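Local coordinates for ECL CdiI (PDB 4NTQ), which acts as the immunity protein of a contact-dependent growth inhibition system, pairing with a toxic ribosomal RNase delivered between neighbouring bacteria, at residues G55-V66 and I77-E85. Numbering follows the deposited sequence.
Sequences GLSNKTHSALAV and IFTWVLYFE
The Phe-84 ring has the hydroxyl of Ser-62 at its edge, in plane, with OG 3.7 Å from CE2, while the last turn of helix 41-58 meets it at a slant: Leu-56 brings its CD2 methyl to 3.6 Å from CE1, and the carbonyl carbon of Gly-55 lies beside CE2. Ser-62 OG is hydrogen-bonded to Ser-51 O of the same helix, which probably holds the hydroxyl at that edge. At the other end of the strand pair, Val-66 CG2 sits in the plane of the Trp-80 indole, 3.9 Å from CD1; with chi1 at -63°, CG2 of Val-66 falls between its own backbone N and carbonyl carbon and also meets Phe-78 CB, the two side chains crossing at about a right angle. Strands 61-65 and 76-85 form an antiparallel beta hairpin at one margin of a four-stranded sheet. Ser-62 and Leu-82 exchange two backbone hydrogen bonds, as do Leu-64 and Trp-80; Val-66 N to Phe-78 O and a nearly straight Phe-84 N to Thr-60 O bond (3.1 Å, 176° at the hydrogen) extend the ladder at its ends. Beyond the latter, a water lies 2.9 Å from Phe-84 O. On the sheet face carrying Ser-62, Leu-64 CD1 meets Leu-82 CD1 at 3.9 Å, and Phe-2 touches both leucines. The reverse face has His-61, whose CB packs 3.8 Å from Tyr-83 CD1, with the two rings inclined at 66°; His-61 NE2 is hydrogen-bonded to Asn-110 O and Tyr-83 OH to Glu-114 O. Trp-80 also packs against Arg-222 of the CdiA toxin chain.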
ATOM      1  N   GLY B  55       3.674  -4.766  16.953  1.00 34.42           N
ATOM      2  CA  GLY B  55       3.198  -6.036  16.434  1.00 28.74           C
ATOM      3  C   GLY B  55       4.021  -7.222  16.910  1.00 31.69           C
ATOM      4  O   GLY B  55       3.474  -8.219  17.378  1.00 30.92           O
ATOM      5  N   LEU B  56       5.340  -7.123  16.794  1.00 26.05           N
ATOM      6  CA  LEU B  56       6.200  -8.203  17.267  1.00 30.10           C
ATOM      7  C   LEU B  56       5.979  -8.480  18.757  1.00 33.60           C
ATOM      8  O   LEU B  56       5.957  -9.635  19.185  1.00 37.96           O
ATOM      9  CB  LEU B  56       7.690  -7.907  16.985  1.00 26.97           C
ATOM     10  CG  LEU B  56       8.120  -8.107  15.525  1.00 29.39           C
ATOM     11  CD1 LEU B  56       9.499  -7.562  15.271  1.00 29.29           C
ATOM     12  CD2 LEU B  56       8.068  -9.581  15.186  1.00 24.33           C
ATOM     13  N   SER B  57       5.817  -7.424  19.541  1.00 33.06           N
ATOM     14  CA  SER B  57       5.771  -7.591  20.988  1.00 40.89           C
ATOM     15  C   SER B  57       4.601  -8.478  21.431  1.00 46.05           C
ATOM     16  O   SER B  57       4.785  -9.362  22.260  1.00 57.59           O
ATOM     17  CB  SER B  57       5.755  -6.240  21.705  1.00 46.38           C
ATOM     18  OG  SER B  57       4.508  -5.596  21.547  1.00 52.38           O
ATOM     19  N   ASN B  58       3.422  -8.285  20.843  1.00 43.45           N
ATOM     20  CA  ASN B  58       2.250  -9.091  21.212  1.00 52.92           C
ATOM     21  C   ASN B  58       1.746 -10.018  20.104  1.00 51.39           C
ATOM     22  O   ASN B  58       0.661 -10.585  20.214  1.00 48.06           O
ATOM     23  CB  ASN B  58       1.104  -8.200  21.710  1.00 51.92           C
ATOM     24  CG  ASN B  58       0.730  -7.119  20.713  1.00 56.14           C
ATOM     25  OD1 ASN B  58       0.867  -7.293  19.498  1.00 54.20           O
ATOM     26  ND2 ASN B  58       0.282  -5.985  21.222  1.00 65.12           N
ATOM     27  N   LYS B  59       2.533 -10.140  19.038  0.53 50.23           N
ATOM     28  CA  LYS B  59       2.232 -11.057  17.938  0.53 47.49           C
ATOM     29  C   LYS B  59       0.831 -10.863  17.342  0.53 42.47           C
ATOM     30  O   LYS B  59       0.122 -11.827  17.057  0.53 41.44           O
ATOM     31  CB  LYS B  59       2.451 -12.504  18.388  0.53 53.63           C
ATOM     32  CG  LYS B  59       3.892 -12.804  18.805  0.53 55.14           C
ATOM     33  CD  LYS B  59       4.848 -12.688  17.619  0.53 50.34           C
ATOM     34  CE  LYS B  59       6.283 -13.022  18.003  0.53 43.55           C
ATOM     35  NZ  LYS B  59       7.012 -11.858  18.568  0.53 35.38           N
ATOM     36  N   THR B  60       0.441  -9.607  17.162  1.00 33.20           N
ATOM     37  CA  THR B  60      -0.823  -9.287  16.503  1.00 36.97           C
ATOM     38  C   THR B  60      -0.560  -8.912  15.046  1.00 36.04           C
ATOM     39  O   THR B  60      -0.416  -9.783  14.193  1.00 34.59           O
ATOM     40  CB  THR B  60      -1.533  -8.150  17.227  1.00 38.57           C
ATOM     41  OG1 THR B  60      -0.605  -7.070  17.422  1.00 35.89           O
ATOM     42  CG2 THR B  60      -2.036  -8.636  18.593  1.00 32.66           C
ATOM     43  N   HIS B  61      -0.448  -7.618  14.765  1.00 31.50           N
ATOM     44  CA  HIS B  61      -0.122  -7.176  13.420  1.00 26.76           C
ATOM     45  C   HIS B  61       0.744  -5.933  13.409  1.00 30.04           C
ATOM     46  O   HIS B  61       0.808  -5.205  14.394  1.00 35.83           O
ATOM     47  CB  HIS B  61      -1.387  -6.933  12.593  1.00 30.55           C
ATOM     48  CG  HIS B  61      -2.379  -6.019  13.250  1.00 29.85           C
ATOM     49  ND1 HIS B  61      -3.483  -6.487  13.939  1.00 29.06           N
ATOM     50  CD2 HIS B  61      -2.434  -4.668  13.319  1.00 31.64           C
ATOM     51  CE1 HIS B  61      -4.174  -5.460  14.402  1.00 30.46           C
ATOM     52  NE2 HIS B  61      -3.560  -4.347  14.045  1.00 36.22           N
ATOM     53  N   SER B  62       1.411  -5.701  12.279  1.00 26.47           N
ATOM     54  CA  SER B  62       2.225  -4.501  12.066  1.00 29.97           C
ATOM     55  C   SER B  62       1.907  -3.885  10.714  1.00 30.19           C
ATOM     56  O   SER B  62       2.188  -4.476   9.664  1.00 28.59           O
ATOM     57  CB  SER B  62       3.714  -4.844  12.113  1.00 24.40           C
ATOM     58  OG  SER B  62       4.139  -5.002  13.454  1.00 33.49           O
ATOM     59  N   ALA B  63       1.308  -2.706  10.731  1.00 28.09           N
ATOM     60  CA  ALA B  63       1.003  -2.034   9.484  1.00 32.52           C
ATOM     61  C   ALA B  63       2.158  -1.140   9.111  1.00 35.86           C
ATOM     62  O   ALA B  63       2.551  -0.279   9.915  1.00 26.95           O
ATOM     63  CB  ALA B  63      -0.256  -1.226   9.621  1.00 32.78           C
ATOM     64  N   LEU B  64       2.692  -1.355   7.902  1.00 24.19           N
ATOM     65  CA  LEU B  64       3.796  -0.561   7.358  1.00 27.14           C
ATOM     66  C   LEU B  64       3.282   0.354   6.258  1.00 32.02           C
ATOM     67  O   LEU B  64       3.017  -0.112   5.149  1.00 29.39           O
ATOM     68  CB  LEU B  64       4.860  -1.471   6.731  1.00 18.60           C
ATOM     69  CG  LEU B  64       5.418  -2.608   7.579  1.00 27.37           C
ATOM     70  CD1 LEU B  64       6.416  -3.449   6.787  1.00 16.31           C
ATOM     71  CD2 LEU B  64       6.069  -2.067   8.821  1.00 17.16           C
ATOM     72  N   ALA B  65       3.164   1.647   6.545  1.00 22.94           N
ATOM     73  CA  ALA B  65       2.665   2.602   5.559  1.00 27.53           C
ATOM     74  C   ALA B  65       3.694   2.832   4.450  1.00 34.01           C
ATOM     75  O   ALA B  65       4.886   2.976   4.717  1.00 30.73           O
ATOM     76  CB  ALA B  65       2.318   3.925   6.223  1.00 26.72           C
ATOM     77  N   VAL B  66       3.238   2.855   3.204  1.00 28.45           N
ATOM     78  CA  VAL B  66       4.143   3.177   2.107  1.00 29.83           C
ATOM     79  C   VAL B  66       3.641   4.393   1.332  1.00 35.11           C
ATOM     80  O   VAL B  66       4.029   4.640   0.184  1.00 34.59           O
ATOM     81  CB  VAL B  66       4.393   1.978   1.209  1.00 15.84           C
ATOM     82  CG1 VAL B  66       5.094   0.878   2.022  1.00 16.52           C
ATOM     83  CG2 VAL B  66       3.095   1.501   0.614  1.00 25.74           C
ATOM     84  N   ILE B  77      -4.164   5.891   2.469  1.00 34.10           N
ATOM     85  CA  ILE B  77      -2.757   5.555   2.386  1.00 37.08           C
ATOM     86  C   ILE B  77      -2.612   4.082   2.050  1.00 37.07           C
ATOM     87  O   ILE B  77      -3.469   3.271   2.412  1.00 35.42           O
ATOM     88  CB  ILE B  77      -2.027   5.825   3.711  1.00 39.78           C
ATOM     89  CG1 ILE B  77      -2.578   4.915   4.815  1.00 40.76           C
ATOM     90  CG2 ILE B  77      -2.131   7.301   4.091  1.00 33.50           C
ATOM     91  CD1 ILE B  77      -1.887   5.046   6.157  1.00 29.58           C
ATOM     92  N   PHE B  78      -1.543   3.745   1.331  1.00 27.43           N
ATOM     93  CA  PHE B  78      -1.227   2.351   1.049  1.00 28.06           C
ATOM     94  C   PHE B  78      -0.406   1.797   2.187  1.00 25.51           C
ATOM     95  O   PHE B  78       0.470   2.479   2.721  1.00 29.50           O
ATOM     96  CB  PHE B  78      -0.467   2.193  -0.270  1.00 34.62           C
ATOM     97  CG  PHE B  78      -1.285   2.524  -1.480  1.00 39.01           C
ATOM     98  CD1 PHE B  78      -2.049   1.553  -2.099  1.00 26.55           C
ATOM     99  CD2 PHE B  78      -1.299   3.809  -1.986  1.00 38.83           C
ATOM    100  CE1 PHE B  78      -2.802   1.856  -3.210  1.00 44.04           C
ATOM    101  CE2 PHE B  78      -2.058   4.120  -3.096  1.00 44.62           C
ATOM    102  CZ  PHE B  78      -2.812   3.142  -3.708  1.00 38.19           C
ATOM    103  N   THR B  79      -0.710   0.564   2.576  1.00 28.84           N
ATOM    104  CA  THR B  79       0.046  -0.098   3.619  1.00 28.69           C
ATOM    105  C   THR B  79       0.335  -1.527   3.229  1.00 30.39           C
ATOM    106  O   THR B  79      -0.365  -2.117   2.402  1.00 26.79           O
ATOM    107  CB  THR B  79      -0.745  -0.159   4.925  1.00 32.32           C
ATOM    108  OG1 THR B  79      -1.871  -1.022   4.741  1.00 28.03           O
ATOM    109  CG2 THR B  79      -1.221   1.237   5.351  1.00 29.41           C
ATOM    110  N   TRP B  80       1.382  -2.078   3.830  1.00 30.00           N
ATOM    111  CA  TRP B  80       1.604  -3.510   3.802  1.00 27.84           C
ATOM    112  C   TRP B  80       1.480  -3.966   5.243  1.00 30.12           C
ATOM    113  O   TRP B  80       2.100  -3.382   6.136  1.00 27.10           O
ATOM    114  CB  TRP B  80       2.954  -3.845   3.164  1.00 25.38           C
ATOM    115  CG  TRP B  80       2.904  -3.567   1.661  1.00 29.95           C
ATOM    116  CD1 TRP B  80       2.949  -2.345   1.057  1.00 22.35           C
ATOM    117  CD2 TRP B  80       2.718  -4.527   0.605  1.00 29.75           C
ATOM    118  NE1 TRP B  80       2.827  -2.485  -0.307  1.00 26.25           N
ATOM    119  CE2 TRP B  80       2.690  -3.811  -0.610  1.00 25.93           C
ATOM    120  CE3 TRP B  80       2.582  -5.926   0.570  1.00 29.94           C
ATOM    121  CZ2 TRP B  80       2.534  -4.439  -1.846  1.00 28.27           C
ATOM    122  CZ3 TRP B  80       2.431  -6.548  -0.656  1.00 26.05           C
ATOM    123  CH2 TRP B  80       2.400  -5.804  -1.849  1.00 30.42           C
ATOM    124  N   VAL B  81       0.642  -4.979   5.461  1.00 26.79           N
ATOM    125  CA  VAL B  81       0.224  -5.380   6.793  1.00 26.14           C
ATOM    126  C   VAL B  81       0.728  -6.769   7.137  1.00 27.65           C
ATOM    127  O   VAL B  81       0.498  -7.720   6.383  1.00 33.54           O
ATOM    128  CB  VAL B  81      -1.311  -5.370   6.885  1.00 36.64           C
ATOM    129  CG1 VAL B  81      -1.770  -5.964   8.196  1.00 37.74           C
ATOM    130  CG2 VAL B  81      -1.838  -3.950   6.710  1.00 31.58           C
ATOM    131  N   LEU B  82       1.418  -6.884   8.270  1.00 29.40           N
ATOM    132  CA  LEU B  82       2.030  -8.147   8.681  1.00 21.93           C
ATOM    133  C   LEU B  82       1.196  -8.760   9.795  1.00 36.73           C
ATOM    134  O   LEU B  82       0.882  -8.092  10.777  1.00 33.19           O
ATOM    135  CB  LEU B  82       3.462  -7.922   9.172  1.00 29.65           C
ATOM    136  CG  LEU B  82       4.576  -7.739   8.133  1.00 26.81           C
ATOM    137  CD1 LEU B  82       4.281  -6.644   7.120  1.00 21.61           C
ATOM    138  CD2 LEU B  82       5.880  -7.456   8.829  1.00 28.26           C
ATOM    139  N   TYR B  83       0.814 -10.023   9.636  1.00 24.89           N
ATOM    140  CA  TYR B  83       0.062 -10.698  10.673  1.00 28.08           C
ATOM    141  C   TYR B  83       0.925 -11.818  11.209  1.00 28.40           C
ATOM    142  O   TYR B  83       1.423 -12.624  10.443  1.00 48.82           O
ATOM    143  CB  TYR B  83      -1.239 -11.274  10.114  1.00 27.92           C
ATOM    144  CG  TYR B  83      -2.320 -10.270   9.772  1.00 27.49           C
ATOM    145  CD1 TYR B  83      -3.121  -9.717  10.772  1.00 28.81           C
ATOM    146  CD2 TYR B  83      -2.583  -9.916   8.444  1.00 34.00           C
ATOM    147  CE1 TYR B  83      -4.132  -8.819  10.467  1.00 37.66           C
ATOM    148  CE2 TYR B  83      -3.611  -9.002   8.118  1.00 26.31           C
ATOM    149  CZ  TYR B  83      -4.369  -8.460   9.142  1.00 42.89           C
ATOM    150  OH  TYR B  83      -5.370  -7.571   8.855  1.00 48.94           O
ATOM    151  N   PHE B  84       1.108 -11.866  12.516  1.00 29.98           N
ATOM    152  CA  PHE B  84       1.984 -12.867  13.118  1.00 31.75           C
ATOM    153  C   PHE B  84       1.251 -14.099  13.642  1.00 40.06           C
ATOM    154  O   PHE B  84       0.339 -13.981  14.459  1.00 43.92           O
ATOM    155  CB  PHE B  84       2.793 -12.233  14.236  1.00 32.14           C
ATOM    156  CG  PHE B  84       3.570 -11.040  13.792  1.00 29.66           C
ATOM    157  CD1 PHE B  84       4.762 -11.201  13.096  1.00 28.60           C
ATOM    158  CD2 PHE B  84       3.110  -9.757  14.051  1.00 28.74           C
ATOM    159  CE1 PHE B  84       5.498 -10.106  12.668  1.00 26.58           C
ATOM    160  CE2 PHE B  84       3.835  -8.638  13.618  1.00 28.63           C
ATOM    161  CZ  PHE B  84       5.039  -8.819  12.924  1.00 29.64           C
ATOM    162  N   GLU B  85       1.637 -15.275  13.147  1.00 35.80           N
ATOM    163  CA  GLU B  85       1.139 -16.543  13.681  1.00 41.11           C
ATOM    164  C   GLU B  85       2.280 -17.524  13.844  1.00 48.66           C
ATOM    165  O   GLU B  85       2.775 -18.086  12.854  1.00 46.59           O
ATOM    166  CB  GLU B  85       0.071 -17.142  12.780  1.00 42.66           C
ATOM    167  CG  GLU B  85      -1.227 -16.383  12.827  1.00 52.90           C
ATOM    168  CD  GLU B  85      -2.290 -17.008  11.956  1.00 54.95           C
ATOM    169  OE1 GLU B  85      -2.391 -18.263  11.912  1.00 62.21           O
ATOM    170  OE2 GLU B  85      -3.024 -16.234  11.318  1.00 46.31           O
TER
HETATM  171  O   HOH W   1      -1.672 -11.901  14.612  1.00 37.06           O